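Local coordinates for viral structural protein 4 (Bombyx mori cytoplasmic polyhedrosis virus, PDB 6TZ0) that binds GTP through a P-loop and accompanies the viral RNA-dependent RNA polymerase, probably as an NTPase that assists transcription of the double-stranded RNA genome, at residues B[504-509]-B[542-547]. Numbering follows the deposited sequence.
Sequences TVLLRT and HTTVYP
At the margin of the parallel sheet of a P-loop nucleotide-binding domain, Leu506 grips strand 543-545 with both of its backbone polar atoms. Its N donates to O of Thr543 at 2.9 Å, and its O accepts a bond from N of Val545 at 2.8 Å. A weak third bond, Arg508 N to Val545 O at 3.3 Å, carries the pairing past the end of strand 504-507. Strand 543-545 is the outermost on this side within the chain, while strand 504-507 continues the sheet inward by bonding to Val350 and Tyr352 of strand 347-353, which leads into the P-loop; its Leu507 packs on Lys359, a GTP-binding residue. The return from one strand to the other is largely helical, as in a parallel beta-alpha-beta connection.

Beta-branched residues suit these extended backbones. Val505 and Val545 share the face covered by helix 326-340, with CB of Val505 3.8 Å from CG2 of Val545, a methyl brought onto Val505 by its place beside its own backbone N. On the reverse face CG of Arg508 meets CG2 of Thr544 at 3.7 Å, and the bend at chi2 (-69°) turns the guanidinium back along its own strand, where CD2 of Leu506 lies in plane at its edge. His378 of the polymerase chain packs on Arg508, and Arg377 of that chain on Tyr546. Toward the start of segment 542-547, OG1 of Thr504 lies over the centre of one face of the His542 ring, while CG2 of Thr504 touches CD2 of His542 at 3.5 Å. At the other end, Pro547 opens helix 547-556, whose first turn needs no amide hydrogen from it, and sets CD 3.3 Å from O of Arg508.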
loop_
_atom_site.group_PDB
_atom_site.type_symbol
_atom_site.label_atom_id
_atom_site.label_comp_id
_atom_site.label_asym_id
_atom_site.label_seq_id
_atom_site.Cartn_x
_atom_site.Cartn_y
_atom_site.Cartn_z
ATOM N N THR B 504 16.825 -13.202 11.907
ATOM C CA THR B 504 16.908 -13.291 13.356
ATOM C C THR B 504 16.071 -14.464 13.841
ATOM O O THR B 504 14.906 -14.610 13.459
ATOM C CB THR B 504 16.498 -11.968 14.029
ATOM O OG1 THR B 504 16.321 -12.161 15.437
ATOM C CG2 THR B 504 15.274 -11.365 13.417
ATOM N N VAL B 505 16.693 -15.321 14.644
ATOM C CA VAL B 505 16.074 -16.534 15.150
ATOM C C VAL B 505 16.043 -16.459 16.666
ATOM O O VAL B 505 16.673 -15.605 17.283
ATOM C CB VAL B 505 16.810 -17.804 14.692
ATOM C CG1 VAL B 505 16.780 -17.914 13.196
ATOM C CG2 VAL B 505 18.235 -17.797 15.195
ATOM N N LEU B 506 15.305 -17.386 17.264
ATOM C CA LEU B 506 15.276 -17.544 18.707
ATOM C C LEU B 506 15.726 -18.957 19.040
ATOM O O LEU B 506 15.253 -19.921 18.435
ATOM C CB LEU B 506 13.883 -17.255 19.266
ATOM C CG LEU B 506 13.730 -16.985 20.764
ATOM C CD1 LEU B 506 12.628 -15.981 20.960
ATOM C CD2 LEU B 506 13.395 -18.229 21.536
ATOM N N LEU B 507 16.626 -19.068 20.006
ATOM C CA LEU B 507 17.239 -20.332 20.378
ATOM C C LEU B 507 16.604 -20.894 21.642
ATOM O O LEU B 507 16.389 -20.172 22.617
ATOM C CB LEU B 507 18.745 -20.128 20.570
ATOM C CG LEU B 507 19.721 -21.212 21.022
ATOM C CD1 LEU B 507 21.040 -21.037 20.355
ATOM C CD2 LEU B 507 19.953 -21.034 22.490
ATOM N N ARG B 508 16.307 -22.192 21.617
ATOM C CA ARG B 508 15.898 -22.935 22.798
ATOM C C ARG B 508 16.856 -24.096 23.001
ATOM O O ARG B 508 17.307 -24.706 22.031
ATOM C CB ARG B 508 14.475 -23.478 22.673
ATOM C CG ARG B 508 13.391 -22.454 22.471
ATOM C CD ARG B 508 13.157 -21.596 23.688
ATOM N NE ARG B 508 12.054 -20.667 23.468
ATOM C CZ ARG B 508 10.807 -20.886 23.857
ATOM N NH1 ARG B 508 10.513 -21.989 24.518
ATOM N NH2 ARG B 508 9.862 -19.994 23.607
ATOM N N THR B 509 17.173 -24.398 24.256
ATOM C CA THR B 509 18.050 -25.511 24.598
ATOM C C THR B 509 17.376 -26.415 25.620
ATOM O O THR B 509 16.214 -26.226 25.983
ATOM C CB THR B 509 19.393 -25.030 25.157
ATOM O OG1 THR B 509 19.167 -24.193 26.296
ATOM C CG2 THR B 509 20.178 -24.281 24.117
ATOM N N HIS B 542 9.969 -14.538 16.951
ATOM C CA HIS B 542 10.799 -14.933 15.825
ATOM C C HIS B 542 10.830 -16.450 15.727
ATOM O O HIS B 542 10.302 -17.153 16.591
ATOM C CB HIS B 542 12.207 -14.355 15.950
ATOM C CG HIS B 542 12.243 -12.867 15.830
ATOM N ND1 HIS B 542 12.317 -12.030 16.920
ATOM C CD2 HIS B 542 12.124 -12.065 14.748
ATOM C CE1 HIS B 542 12.302 -10.776 16.508
ATOM N NE2 HIS B 542 12.180 -10.770 15.195
ATOM N N THR B 543 11.435 -16.953 14.652
ATOM C CA THR B 543 11.394 -18.383 14.377
ATOM C C THR B 543 12.259 -19.136 15.378
ATOM O O THR B 543 13.402 -18.757 15.636
ATOM C CB THR B 543 11.870 -18.681 12.957
ATOM O OG1 THR B 543 13.279 -18.470 12.878
ATOM C CG2 THR B 543 11.204 -17.754 11.981
ATOM N N THR B 544 11.703 -20.191 15.956
ATOM C CA THR B 544 12.372 -20.936 17.010
ATOM C C THR B 544 13.254 -22.013 16.397
ATOM O O THR B 544 12.798 -22.797 15.562
ATOM C CB THR B 544 11.343 -21.555 17.953
ATOM O OG1 THR B 544 10.552 -20.512 18.532
ATOM C CG2 THR B 544 12.023 -22.315 19.055
ATOM N N VAL B 545 14.523 -22.031 16.797
ATOM C CA VAL B 545 15.524 -22.929 16.239
ATOM C C VAL B 545 16.216 -23.641 17.396
ATOM O O VAL B 545 16.563 -23.006 18.395
ATOM C CB VAL B 545 16.549 -22.162 15.377
ATOM C CG1 VAL B 545 17.573 -23.089 14.813
ATOM C CG2 VAL B 545 15.878 -21.440 14.240
ATOM N N TYR B 546 16.395 -24.958 17.273
ATOM C CA TYR B 546 17.173 -25.763 18.201
ATOM C C TYR B 546 18.608 -25.902 17.705
ATOM O O TYR B 546 18.885 -25.641 16.533
ATOM C CB TYR B 546 16.522 -27.134 18.367
ATOM C CG TYR B 546 15.210 -27.086 19.100
ATOM C CD1 TYR B 546 15.167 -26.801 20.455
ATOM C CD2 TYR B 546 14.025 -27.381 18.455
ATOM C CE1 TYR B 546 13.978 -26.761 21.130
ATOM C CE2 TYR B 546 12.830 -27.354 19.129
ATOM C CZ TYR B 546 12.811 -27.046 20.466
ATOM O OH TYR B 546 11.618 -27.017 21.143
ATOM N N PRO B 547 19.559 -26.271 18.582
ATOM C CA PRO B 547 20.955 -26.422 18.128
ATOM C C PRO B 547 21.198 -27.475 17.054
ATOM O O PRO B 547 22.038 -27.246 16.169
ATOM C CB PRO B 547 21.692 -26.768 19.427
ATOM C CG PRO B 547 20.925 -26.101 20.463
ATOM C CD PRO B 547 19.497 -26.203 20.056
#